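Local coordinates for gala protein type 1, 3 or 4 (Legionella pneumophila subsp. pneumophila, PDB 4XA9) that probably binds small GTPases and may stimulate their GTP hydrolysis through a leucine-rich-repeat solenoid, at residues N16-S21 with H42-S47; P33-F38 with K61-K66; S68-N73 with H92-D97. All coordinates share one frame; numbering follows the deposited sequence. Where two conformers were deposited one is given.

Contact 1: N16-S21 with H42-S47; sequences NLNQLS and HPAITS
Ala44, in the type I turn from His42 to Ile45, meets Asn18. Its carbonyl O sits 3.4 Å from Asn18 CB, and its methyl lies 3.8 Å from Asn18 OD1; the amide end packs against that methyl. Asn18 takes a backbone conformation of positive phi (52°) and, with Gln19, forms a G1 beta bulge opposite Asp14, where the short antiparallel strand 13-14 meets strand 19-21. Ile45 comes next. Its CA-H points at Asn18 O over 3.5 Å, and its CG2 branch, turned anti to the backbone N, reaches 3.9 Å from Leu20 CB. Both side chains also touch Leu39 of helix 32-41, the layer on the convex side of the leucine-rich repeat. At Thr46 the chain turns its carbonyl to the other neighbour, where it bonds to the backbone of Ser70 and Ser71. Ser47 then opens strand 47-49 and supplies the one firm bond here: Leu20 N donates to Ser47 O at 3.1 Å, with an angle of 167° at the hydrogen. Gln19 CA-H approaches the same oxygen. In one of two deposited conformers Ser47 OG comes 3.2 Å from Asn18 O, a weak contact whose proton is not settled. Leu20 and Ile45 pack on the helix side, and one clear backbone bond, supported by CA-H...O contacts, joins the chains beside them; the polar tie between the segments is therefore light.

Contact 2: P33-F38 with K61-K66; sequences PLLCEF and KLFVNK
Cys36 is the bump at the middle of this contact: its sulfur pushes from helix 32-41 into a hollow walled by Leu62, Phe63 and Lys66. SG lies 3.7 Å from Leu62 O, 3.8 Å from Phe63 CD1 and 3.8 Å from Lys66 CB, so backbone, ring and aliphatic chain each hold one side of it. With chi1 at -67° the thiol swings beside its own backbone N and faces that hollow. Its approach to Phe63 is an oblique sulfur-aromatic contact, 5.0 Å from the ring centroid. Helices 32-41 and 57-63 lie next to each other in the outer, convex layer of the leucine-rich-repeat solenoid, and the second gives way here to a type II turn from Phe63 to Lys66. CB and CG of Lys66 form one wall of the cysteine's hollow, while the chain beyond bends at chi2 and chi4 and doubles back, letting NZ donate to Leu62 O at 2.7 Å from above the carbonyl plane. On the inner side Leu35 CD2 comes within 4.4 Å of Phe63 CD1, and the ring continues onto Ile32 and Leu39. Toward the start of segment 33-38, Pro33 CD rests 4.1 Å from Leu62 CD1, the two side chains crossing at a slant.

Contact 3: S68-N73 with H92-D97; sequences SVSSLN and HITTLD
Ser68 CA sits over the face of the His92 imidazole, 3.9 Å from the ring centroid and 10° off the ring normal, a CH-pi contact. In one of two deposited conformers Ser68 OG also comes over the ring, nearest to NE2. Val69 brings only its carbonyl O, beside His92 CB and Ile93 CG1, while its side chain turns to Leu48. Ser70 O is gripped by two backbone donors: Thr94 N from a lone-pair direction at 2.9 Å, and Thr95 N almost head-on at 3.1 Å. From there strands 71-73 and 95-97 run parallel, joined through helix 80-87 in a right-handed beta-alpha-beta unit, the building block of this leucine-rich-repeat horseshoe. Ser71 OG stands beside Thr95 CG2 on the concave surface. Leu72 alternates to the inside; its N donates to Thr95 O and its O receives Asp97 N at 2.9 Å. Its CD2 meets Ile93 CD1 at 3.7 Å and Leu96 CD1 at 3.9 Å, the two leucines lying side by side and both touching Leu87. Asn73 returns to the concave side, extended alongside Asp97 with amide and carboxylate planes 12° apart. Its OD1 bonds to Ser75 OG, while Asp97 OD1 bonds to Ser99 OG and Asp97 OD2 to a polar side chain of another protein chain.

How the contacts relate
The three contacts lie near the N-terminal end of the solenoid, their centres about 12 to 14 Å apart. Contacts 1 and 3 both reach the same sheet, which runs along the concave side, and contact 2 belongs to the helices behind it. Along the chain, contacts 1 and 2 interleave, and contact 3 follows both. Leu20 of contact 1 packs on Leu35 and Phe38 of contact 2. Phe63 of contact 2 reaches Leu72, Val69 and Ile93 of contact 3. These packing contacts bring the sheet and the helix layer together at this end of the solenoid.

Contact 1: N16-S21 with H42-S47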
ATOM      1  N   ASN A  16       1.647 -17.876  21.841  1.00 22.18           N
ATOM      2  CA  ASN A  16       1.429 -16.813  22.804  1.00 24.76           C
ATOM      3  C   ASN A  16       0.219 -15.981  22.412  1.00 23.71           C
ATOM      4  O   ASN A  16      -0.510 -15.490  23.273  1.00 23.45           O
ATOM      5  CB  ASN A  16       2.671 -15.937  22.926  1.00 28.93           C
ATOM      6  CG  ASN A  16       3.848 -16.693  23.506  1.00 40.53           C
ATOM      7  OD1 ASN A  16       4.821 -16.980  22.809  1.00 50.73           O
ATOM      8  ND2 ASN A  16       3.767 -17.020  24.789  1.00 40.46           N
ATOM      9  N   LEU A  17       0.003 -15.852  21.107  1.00 20.24           N
ATOM     10  CA  LEU A  17      -1.078 -15.031  20.581  1.00 23.00           C
ATOM     11  C   LEU A  17      -2.229 -15.868  20.020  1.00 24.33           C
ATOM     12  O   LEU A  17      -3.252 -15.314  19.617  1.00 25.66           O
ATOM     13  CB  LEU A  17      -0.548 -14.093  19.493  1.00 25.96           C
ATOM     14  CG  LEU A  17       0.506 -13.072  19.928  1.00 26.98           C
ATOM     15  CD1 LEU A  17       0.963 -12.250  18.743  1.00 26.92           C
ATOM     16  CD2 LEU A  17      -0.060 -12.182  21.019  1.00 29.49           C
ATOM     17  N   ASN A  18      -2.058 -17.188  19.994  1.00 21.60           N
ATOM     18  CA  ASN A  18      -3.055 -18.083  19.409  1.00 20.39           C
ATOM     19  C   ASN A  18      -3.418 -17.629  18.007  1.00 19.51           C
ATOM     20  O   ASN A  18      -4.586 -17.443  17.652  1.00 19.38           O
ATOM     21  CB  ASN A  18      -4.292 -18.171  20.302  1.00 19.63           C
ATOM     22  CG  ASN A  18      -4.074 -19.092  21.480  1.00 21.19           C
ATOM     23  OD1 ASN A  18      -3.424 -20.128  21.346  1.00 21.79           O
ATOM     24  ND2 ASN A  18      -4.608 -18.724  22.640  1.00 20.82           N
ATOM     25  N   GLN A  19      -2.372 -17.457  17.220  1.00 18.46           N
ATOM     26  CA  GLN A  19      -2.454 -16.883  15.895  1.00 19.61           C
ATOM     27  C   GLN A  19      -1.676 -17.787  14.954  1.00 20.92           C
ATOM     28  O   GLN A  19      -0.582 -18.243  15.295  1.00 18.46           O
ATOM     29  CB  GLN A  19      -1.891 -15.455  15.908  1.00 25.06           C
ATOM     30  CG  GLN A  19      -1.167 -15.031  14.642  1.00 31.82           C
ATOM     31  CD  GLN A  19      -2.098 -14.386  13.655  1.00 38.17           C
ATOM     32  OE1 GLN A  19      -3.292 -14.249  13.919  1.00 39.52           O
ATOM     33  NE2 GLN A  19      -1.562 -13.980  12.510  1.00 41.27           N
ATOM     34  N   LEU A  20      -2.253 -18.081  13.794  1.00 18.40           N
ATOM     35  CA  LEU A  20      -1.562 -18.875  12.783  1.00 18.19           C
ATOM     36  C   LEU A  20      -1.277 -18.008  11.568  1.00 16.03           C
ATOM     37  O   LEU A  20      -2.203 -17.489  10.950  1.00 17.70           O
ATOM     38  CB  LEU A  20      -2.393 -20.103  12.384  1.00 13.86           C
ATOM     39  CG  LEU A  20      -1.815 -21.060  11.332  1.00 14.43           C
ATOM     40  CD1 LEU A  20      -0.423 -21.566  11.725  1.00 12.41           C
ATOM     41  CD2 LEU A  20      -2.771 -22.241  11.094  1.00 15.07           C
ATOM     42  N   SER A  21       0.001 -17.864  11.217  1.00 16.11           N
ATOM     43  CA  SER A  21       0.387 -17.037  10.078  1.00 20.03           C
ATOM     44  C   SER A  21       1.067 -17.859   8.997  1.00 20.95           C
ATOM     45  O   SER A  21       2.088 -18.508   9.247  1.00 20.15           O
ATOM     46  CB  SER A  21       1.308 -15.900  10.526  1.00 25.88           C
ATOM     47  OG  SER A  21       0.661 -15.090  11.493  1.00 33.06           O
ATOM     48  N   HIS A  42      -6.610 -27.329  17.102  1.00 20.95           N
ATOM     49  CA  HIS A  42      -6.181 -26.258  17.995  1.00 24.14           C
ATOM     50  C   HIS A  42      -7.220 -25.153  18.044  1.00 21.81           C
ATOM     51  O   HIS A  42      -6.991 -24.071  17.519  1.00 21.43           O
ATOM     52  CB  HIS A  42      -4.836 -25.678  17.558  1.00 24.91           C
ATOM     53  CG  HIS A  42      -3.760 -26.703  17.412  1.00 26.88           C
ATOM     54  ND1 HIS A  42      -3.618 -27.478  16.282  1.00 26.37           N
ATOM     55  CD2 HIS A  42      -2.785 -27.098  18.264  1.00 29.36           C
ATOM     56  CE1 HIS A  42      -2.597 -28.301  16.440  1.00 28.40           C
ATOM     57  NE2 HIS A  42      -2.071 -28.087  17.633  1.00 28.26           N
ATOM     58  N   PRO A  43      -8.362 -25.426  18.687  1.00 23.07           N
ATOM     59  CA  PRO A  43      -9.514 -24.519  18.653  1.00 23.36           C
ATOM     60  C   PRO A  43      -9.236 -23.136  19.248  1.00 19.24           C
ATOM     61  O   PRO A  43      -9.998 -22.205  18.994  1.00 20.32           O
ATOM     62  CB  PRO A  43     -10.571 -25.270  19.474  1.00 24.92           C
ATOM     63  CG  PRO A  43      -9.795 -26.204  20.338  1.00 23.24           C
ATOM     64  CD  PRO A  43      -8.616 -26.614  19.522  1.00 22.81           C
ATOM     65  N   ALA A  44      -8.155 -22.993  20.008  1.00 21.18           N
ATOM     66  CA  ALA A  44      -7.813 -21.692  20.577  1.00 20.52           C
ATOM     67  C   ALA A  44      -7.322 -20.708  19.509  1.00 19.10           C
ATOM     68  O   ALA A  44      -7.338 -19.496  19.723  1.00 17.82           O
ATOM     69  CB  ALA A  44      -6.772 -21.854  21.663  1.00 19.19           C
ATOM     70  N   ILE A  45      -6.880 -21.221  18.363  1.00 18.31           N
ATOM     71  CA  ILE A  45      -6.476 -20.338  17.268  1.00 17.60           C
ATOM     72  C   ILE A  45      -7.723 -19.700  16.649  1.00 19.76           C
ATOM     73  O   ILE A  45      -8.487 -20.372  15.959  1.00 19.52           O
ATOM     74  CB  ILE A  45      -5.685 -21.085  16.176  1.00 16.76           C
ATOM     75  CG1 ILE A  45      -4.525 -21.871  16.793  1.00 18.05           C
ATOM     76  CG2 ILE A  45      -5.163 -20.099  15.142  1.00 15.07           C
ATOM     77  CD1 ILE A  45      -3.703 -22.657  15.792  1.00 16.48           C
ATOM     78  N   THR A  46      -7.940 -18.413  16.906  1.00 15.62           N
ATOM     79  CA  THR A  46      -9.141 -17.750  16.400  1.00 13.39           C
ATOM     80  C   THR A  46      -8.764 -16.616  15.465  1.00 16.92           C
ATOM     81  O   THR A  46      -9.620 -15.890  14.961  1.00 15.57           O
ATOM     82  CB  THR A  46     -10.016 -17.222  17.551  1.00 14.72           C
ATOM     83  OG1 THR A  46      -9.261 -16.307  18.349  1.00 15.81           O
ATOM     84  CG2 THR A  46     -10.467 -18.385  18.435  1.00 16.66           C
ATOM     85  N   SER A  47      -7.467 -16.470  15.240  1.00 17.62           N
ATOM     86  CA  SER A  47      -6.964 -15.466  14.315  0.66 18.93           C
ATOM     87  C   SER A  47      -6.031 -16.117  13.301  1.00 18.16           C
ATOM     88  O   SER A  47      -5.102 -16.848  13.663  1.00 16.23           O
ATOM     89  CB  SER A  47      -6.255 -14.339  15.071  0.66 19.44           C
ATOM     90  OG  SER A  47      -5.238 -14.842  15.919  0.66 21.45           O
TER

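Contact 2: P33-F38 with K61-K66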
ATOM      1  N   PRO A  33      -8.015 -28.057   3.208  1.00 20.72           N
ATOM      2  CA  PRO A  33      -8.413 -29.121   4.147  1.00 19.51           C
ATOM      3  C   PRO A  33      -7.401 -29.413   5.256  1.00 20.53           C
ATOM      4  O   PRO A  33      -7.810 -29.544   6.406  1.00 20.60           O
ATOM      5  CB  PRO A  33      -8.579 -30.345   3.236  1.00 18.95           C
ATOM      6  CG  PRO A  33      -9.009 -29.764   1.937  1.00 19.12           C
ATOM      7  CD  PRO A  33      -8.204 -28.487   1.807  1.00 20.23           C
ATOM      8  N   LEU A  34      -6.114 -29.511   4.929  1.00 20.95           N
ATOM      9  CA  LEU A  34      -5.098 -29.740   5.960  1.00 18.82           C
ATOM     10  C   LEU A  34      -5.083 -28.592   6.962  1.00 17.38           C
ATOM     11  O   LEU A  34      -5.036 -28.813   8.172  1.00 17.59           O
ATOM     12  CB  LEU A  34      -3.711 -29.911   5.338  1.00 17.89           C
ATOM     13  CG  LEU A  34      -2.548 -30.058   6.325  1.00 19.71           C
ATOM     14  CD1 LEU A  34      -2.752 -31.269   7.227  1.00 21.07           C
ATOM     15  CD2 LEU A  34      -1.236 -30.180   5.573  1.00 20.35           C
ATOM     16  N   LEU A  35      -5.115 -27.368   6.448  1.00 17.92           N
ATOM     17  CA  LEU A  35      -5.209 -26.182   7.293  1.00 18.74           C
ATOM     18  C   LEU A  35      -6.351 -26.281   8.315  1.00 21.63           C
ATOM     19  O   LEU A  35      -6.141 -26.086   9.516  1.00 19.54           O
ATOM     20  CB  LEU A  35      -5.403 -24.940   6.424  1.00 19.83           C
ATOM     21  CG  LEU A  35      -5.758 -23.666   7.183  1.00 21.49           C
ATOM     22  CD1 LEU A  35      -4.577 -23.240   8.052  1.00 17.05           C
ATOM     23  CD2 LEU A  35      -6.167 -22.562   6.219  1.00 22.02           C
ATOM     24  N   CYS A  36      -7.556 -26.586   7.834  1.00 17.72           N
ATOM     25  CA  CYS A  36      -8.724 -26.652   8.711  1.00 20.67           C
ATOM     26  C   CYS A  36      -8.608 -27.774   9.730  1.00 23.49           C
ATOM     27  O   CYS A  36      -9.084 -27.649  10.858  1.00 20.13           O
ATOM     28  CB  CYS A  36     -10.004 -26.824   7.892  1.00 19.48           C
ATOM     29  SG  CYS A  36     -10.398 -25.379   6.879  1.00 24.46           S
ATOM     30  N   GLU A  37      -7.977 -28.871   9.329  1.00 22.44           N
ATOM     31  CA  GLU A  37      -7.743 -29.975  10.242  1.00 24.38           C
ATOM     32  C   GLU A  37      -6.873 -29.525  11.401  1.00 20.56           C
ATOM     33  O   GLU A  37      -7.160 -29.814  12.563  1.00 21.36           O
ATOM     34  CB  GLU A  37      -7.082 -31.144   9.514  1.00 28.01           C
ATOM     35  CG  GLU A  37      -7.901 -32.395   9.552  1.00 30.89           C
ATOM     36  CD  GLU A  37      -7.118 -33.619   9.137  1.00 29.74           C
ATOM     37  OE1 GLU A  37      -6.147 -33.481   8.357  1.00 27.43           O
ATOM     38  OE2 GLU A  37      -7.479 -34.716   9.613  1.00 29.98           O
ATOM     39  N   PHE A  38      -5.803 -28.806  11.079  1.00 19.83           N
ATOM     40  CA  PHE A  38      -4.903 -28.293  12.099  1.00 18.96           C
ATOM     41  C   PHE A  38      -5.622 -27.309  13.023  1.00 21.71           C
ATOM     42  O   PHE A  38      -5.424 -27.336  14.240  1.00 22.95           O
ATOM     43  CB  PHE A  38      -3.688 -27.630  11.448  1.00 17.30           C
ATOM     44  CG  PHE A  38      -2.653 -27.156  12.426  1.00 19.11           C
ATOM     45  CD1 PHE A  38      -1.679 -28.026  12.905  1.00 20.43           C
ATOM     46  CD2 PHE A  38      -2.636 -25.838  12.853  1.00 18.81           C
ATOM     47  CE1 PHE A  38      -0.722 -27.595  13.798  1.00 21.48           C
ATOM     48  CE2 PHE A  38      -1.684 -25.400  13.748  1.00 20.46           C
ATOM     49  CZ  PHE A  38      -0.722 -26.282  14.222  1.00 20.73           C
ATOM     50  N   LYS A  61     -14.595 -21.978  -0.134  1.00 22.28           N
ATOM     51  CA  LYS A  61     -15.658 -22.968   0.086  1.00 25.47           C
ATOM     52  C   LYS A  61     -15.211 -24.088   1.017  1.00 24.35           C
ATOM     53  O   LYS A  61     -16.022 -24.666   1.741  1.00 21.89           O
ATOM     54  CB  LYS A  61     -16.133 -23.570  -1.240  1.00 27.77           C
ATOM     55  CG  LYS A  61     -16.956 -22.620  -2.093  1.00 32.86           C
ATOM     56  CD  LYS A  61     -17.504 -23.318  -3.325  1.00 38.10           C
ATOM     57  CE  LYS A  61     -18.411 -22.389  -4.121  1.00 42.82           C
ATOM     58  NZ  LYS A  61     -18.965 -23.064  -5.328  1.00 45.12           N
ATOM     59  N   LEU A  62     -13.916 -24.392   0.983  1.00 19.94           N
ATOM     60  CA  LEU A  62     -13.348 -25.449   1.810  1.00 18.39           C
ATOM     61  C   LEU A  62     -13.031 -24.952   3.204  1.00 19.53           C
ATOM     62  O   LEU A  62     -12.775 -25.741   4.111  1.00 19.26           O
ATOM     63  CB  LEU A  62     -12.084 -26.011   1.156  1.00 20.39           C
ATOM     64  CG  LEU A  62     -12.354 -26.710  -0.177  1.00 25.01           C
ATOM     65  CD1 LEU A  62     -11.066 -27.173  -0.832  1.00 26.99           C
ATOM     66  CD2 LEU A  62     -13.292 -27.888   0.054  1.00 27.01           C
ATOM     67  N   PHE A  63     -13.039 -23.635   3.376  1.00 18.52           N
ATOM     68  CA  PHE A  63     -12.668 -23.056   4.656  1.00 18.25           C
ATOM     69  C   PHE A  63     -13.868 -22.659   5.504  1.00 19.47           C
ATOM     70  O   PHE A  63     -13.861 -22.827   6.724  1.00 20.60           O
ATOM     71  CB  PHE A  63     -11.780 -21.828   4.448  1.00 19.02           C
ATOM     72  CG  PHE A  63     -11.448 -21.117   5.720  1.00 18.83           C
ATOM     73  CD1 PHE A  63     -10.430 -21.586   6.538  1.00 20.22           C
ATOM     74  CD2 PHE A  63     -12.152 -19.989   6.107  1.00 21.05           C
ATOM     75  CE1 PHE A  63     -10.120 -20.947   7.716  1.00 25.67           C
ATOM     76  CE2 PHE A  63     -11.849 -19.340   7.291  1.00 25.27           C
ATOM     77  CZ  PHE A  63     -10.834 -19.819   8.099  1.00 26.72           C
ATOM     78  N   VAL A  64     -14.888 -22.112   4.856  1.00 20.79           N
ATOM     79  CA  VAL A  64     -15.983 -21.458   5.572  1.00 18.67           C
ATOM     80  C   VAL A  64     -16.758 -22.407   6.484  1.00 18.56           C
ATOM     81  O   VAL A  64     -17.100 -23.532   6.094  1.00 16.83           O
ATOM     82  CB  VAL A  64     -16.931 -20.772   4.573  1.00 22.99           C
ATOM     83  CG1 VAL A  64     -18.247 -20.394   5.235  1.00 25.20           C
ATOM     84  CG2 VAL A  64     -16.247 -19.524   4.003  1.00 24.31           C
ATOM     85  N   ASN A  65     -16.991 -21.946   7.715  1.00 18.04           N
ATOM     86  CA  ASN A  65     -17.726 -22.694   8.736  1.00 21.00           C
ATOM     87  C   ASN A  65     -17.076 -24.030   9.101  1.00 24.57           C
ATOM     88  O   ASN A  65     -17.754 -24.962   9.532  1.00 23.80           O
ATOM     89  CB  ASN A  65     -19.176 -22.907   8.282  1.00 20.13           C
ATOM     90  CG  ASN A  65     -19.973 -21.614   8.289  1.00 19.91           C
ATOM     91  OD1 ASN A  65     -19.865 -20.822   9.223  1.00 18.57           O
ATOM     92  ND2 ASN A  65     -20.747 -21.378   7.232  1.00 17.47           N
ATOM     93  N   LYS A  66     -15.757 -24.106   8.944  1.00 24.12           N
ATOM     94  CA  LYS A  66     -14.992 -25.284   9.351  1.00 26.81           C
ATOM     95  C   LYS A  66     -14.381 -25.087  10.730  1.00 22.96           C
ATOM     96  O   LYS A  66     -14.131 -26.047  11.450  1.00 19.31           O
ATOM     97  CB  LYS A  66     -13.875 -25.585   8.344  1.00 28.49           C
ATOM     98  CG  LYS A  66     -14.353 -26.109   7.011  1.00 30.19           C
ATOM     99  CD  LYS A  66     -14.561 -27.611   7.077  1.00 32.34           C
ATOM    100  CE  LYS A  66     -15.192 -28.145   5.798  1.00 34.39           C
ATOM    101  NZ  LYS A  66     -14.323 -27.943   4.610  1.00 34.08           N
TER

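Contact 3: S68-N73 with H92-D97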
ATOM      1  N   SER A  68     -13.409 -22.026  14.195  1.00 24.99           N
ATOM      2  CA  SER A  68     -13.923 -20.928  15.007  0.53 26.40           C
ATOM      3  C   SER A  68     -13.094 -19.656  14.818  1.00 24.95           C
ATOM      4  O   SER A  68     -13.144 -18.739  15.643  1.00 23.94           O
ATOM      5  CB  SER A  68     -13.962 -21.326  16.485  0.53 26.79           C
ATOM      6  OG  SER A  68     -14.895 -22.373  16.701  0.53 26.62           O
ATOM      7  N   VAL A  69     -12.330 -19.608  13.729  1.00 16.64           N
ATOM      8  CA  VAL A  69     -11.575 -18.411  13.376  1.00 17.58           C
ATOM      9  C   VAL A  69     -12.519 -17.221  13.209  1.00 16.49           C
ATOM     10  O   VAL A  69     -13.483 -17.291  12.446  1.00 15.23           O
ATOM     11  CB  VAL A  69     -10.773 -18.626  12.085  1.00 18.98           C
ATOM     12  CG1 VAL A  69     -10.339 -17.287  11.486  1.00 20.20           C
ATOM     13  CG2 VAL A  69      -9.568 -19.513  12.367  1.00 15.64           C
ATOM     14  N   SER A  70     -12.256 -16.144  13.941  1.00 15.58           N
ATOM     15  CA  SER A  70     -13.131 -14.969  13.917  1.00 16.30           C
ATOM     16  C   SER A  70     -12.440 -13.778  13.286  1.00 17.32           C
ATOM     17  O   SER A  70     -13.076 -12.783  12.937  1.00 14.37           O
ATOM     18  CB  SER A  70     -13.578 -14.597  15.327  1.00 18.69           C
ATOM     19  OG  SER A  70     -12.489 -14.074  16.061  1.00 20.92           O
ATOM     20  N   SER A  71     -11.123 -13.877  13.165  1.00 16.19           N
ATOM     21  CA  SER A  71     -10.339 -12.835  12.526  1.00 17.09           C
ATOM     22  C   SER A  71      -9.544 -13.462  11.399  1.00 17.32           C
ATOM     23  O   SER A  71      -8.674 -14.302  11.641  1.00 15.42           O
ATOM     24  CB  SER A  71      -9.409 -12.151  13.533  1.00 16.64           C
ATOM     25  OG  SER A  71      -8.664 -11.127  12.908  1.00 19.24           O
ATOM     26  N   LEU A  72      -9.864 -13.070  10.171  1.00 12.57           N
ATOM     27  CA  LEU A  72      -9.267 -13.692   9.000  1.00 14.73           C
ATOM     28  C   LEU A  72      -8.638 -12.656   8.084  1.00 14.59           C
ATOM     29  O   LEU A  72      -9.302 -11.720   7.632  1.00 15.68           O
ATOM     30  CB  LEU A  72     -10.313 -14.504   8.219  1.00 14.34           C
ATOM     31  CG  LEU A  72      -9.795 -15.016   6.867  1.00 18.40           C
ATOM     32  CD1 LEU A  72      -8.697 -16.064   7.067  1.00 18.09           C
ATOM     33  CD2 LEU A  72     -10.918 -15.561   5.986  1.00 18.17           C
ATOM     34  N   ASN A  73      -7.346 -12.820   7.827  1.00 14.02           N
ATOM     35  CA  ASN A  73      -6.655 -12.054   6.796  1.00 16.14           C
ATOM     36  C   ASN A  73      -6.414 -12.948   5.590  1.00 17.85           C
ATOM     37  O   ASN A  73      -5.559 -13.834   5.631  1.00 17.73           O
ATOM     38  CB  ASN A  73      -5.324 -11.497   7.315  1.00 15.69           C
ATOM     39  CG  ASN A  73      -4.592 -10.632   6.284  1.00 18.29           C
ATOM     40  OD1 ASN A  73      -4.972 -10.557   5.112  1.00 20.09           O
ATOM     41  ND2 ASN A  73      -3.524  -9.984   6.724  1.00 15.83           N
ATOM     42  N   HIS A  92     -18.562 -17.244  12.039  1.00 20.84           N
ATOM     43  CA  HIS A  92     -17.654 -16.824  13.117  1.00 19.94           C
ATOM     44  C   HIS A  92     -16.877 -15.544  12.814  1.00 18.28           C
ATOM     45  O   HIS A  92     -16.481 -14.817  13.724  1.00 16.19           O
ATOM     46  CB  HIS A  92     -16.659 -17.935  13.436  1.00 20.81           C
ATOM     47  CG  HIS A  92     -17.240 -19.050  14.245  1.00 25.24           C
ATOM     48  ND1 HIS A  92     -17.723 -20.206  13.675  1.00 26.76           N
ATOM     49  CD2 HIS A  92     -17.410 -19.189  15.581  1.00 23.77           C
ATOM     50  CE1 HIS A  92     -18.166 -21.011  14.624  1.00 28.73           C
ATOM     51  NE2 HIS A  92     -17.989 -20.417  15.790  1.00 26.56           N
ATOM     52  N   ILE A  93     -16.635 -15.279  11.540  1.00 16.31           N
ATOM     53  CA  ILE A  93     -15.780 -14.155  11.167  1.00 16.20           C
ATOM     54  C   ILE A  93     -16.459 -12.814  11.457  1.00 17.29           C
ATOM     55  O   ILE A  93     -17.585 -12.564  11.027  1.00 18.83           O
ATOM     56  CB  ILE A  93     -15.368 -14.261   9.682  1.00 18.11           C
ATOM     57  CG1 ILE A  93     -14.431 -15.466   9.504  1.00 16.17           C
ATOM     58  CG2 ILE A  93     -14.694 -12.982   9.210  1.00 16.39           C
ATOM     59  CD1 ILE A  93     -14.016 -15.738   8.072  1.00 18.89           C
ATOM     60  N   THR A  94     -15.774 -11.975  12.229  1.00 18.27           N
ATOM     61  CA  THR A  94     -16.273 -10.648  12.582  1.00 18.70           C
ATOM     62  C   THR A  94     -15.300  -9.573  12.098  1.00 20.16           C
ATOM     63  O   THR A  94     -15.682  -8.421  11.870  1.00 18.62           O
ATOM     64  CB  THR A  94     -16.473 -10.493  14.109  1.00 17.59           C
ATOM     65  OG1 THR A  94     -15.239 -10.762  14.783  1.00 19.62           O
ATOM     66  CG2 THR A  94     -17.548 -11.448  14.621  1.00 18.53           C
ATOM     67  N   THR A  95     -14.034  -9.959  11.966  1.00 17.77           N
ATOM     68  CA  THR A  95     -12.992  -9.077  11.436  1.00 18.34           C
ATOM     69  C   THR A  95     -12.379  -9.720  10.206  1.00 17.99           C
ATOM     70  O   THR A  95     -11.806 -10.805  10.289  1.00 18.54           O
ATOM     71  CB  THR A  95     -11.885  -8.798  12.474  1.00 21.13           C
ATOM     72  OG1 THR A  95     -12.434  -8.049  13.565  1.00 24.61           O
ATOM     73  CG2 THR A  95     -10.748  -7.997  11.850  1.00 22.03           C
ATOM     74  N   LEU A  96     -12.509  -9.057   9.065  1.00 14.80           N
ATOM     75  CA  LEU A  96     -12.130  -9.665   7.794  1.00 16.96           C
ATOM     76  C   LEU A  96     -11.281  -8.742   6.930  1.00 16.13           C
ATOM     77  O   LEU A  96     -11.617  -7.572   6.746  1.00 16.43           O
ATOM     78  CB  LEU A  96     -13.385 -10.074   7.016  1.00 14.66           C
ATOM     79  CG  LEU A  96     -13.230 -10.625   5.595  1.00 16.58           C
ATOM     80  CD1 LEU A  96     -12.483 -11.963   5.596  1.00 14.88           C
ATOM     81  CD2 LEU A  96     -14.603 -10.786   4.952  1.00 16.75           C
ATOM     82  N   ASP A  97     -10.188  -9.282   6.402  1.00 14.58           N
ATOM     83  CA  ASP A  97      -9.383  -8.586   5.406  1.00 16.75           C
ATOM     84  C   ASP A  97      -9.436  -9.344   4.081  1.00 19.10           C
ATOM     85  O   ASP A  97      -8.892 -10.441   3.967  1.00 19.96           O
ATOM     86  CB  ASP A  97      -7.935  -8.439   5.891  1.00 17.24           C
ATOM     87  CG  ASP A  97      -7.099  -7.555   4.984  1.00 19.50           C
ATOM     88  OD1 ASP A  97      -7.550  -7.253   3.865  1.00 23.45           O
ATOM     89  OD2 ASP A  97      -5.983  -7.166   5.385  1.00 20.47           O
TER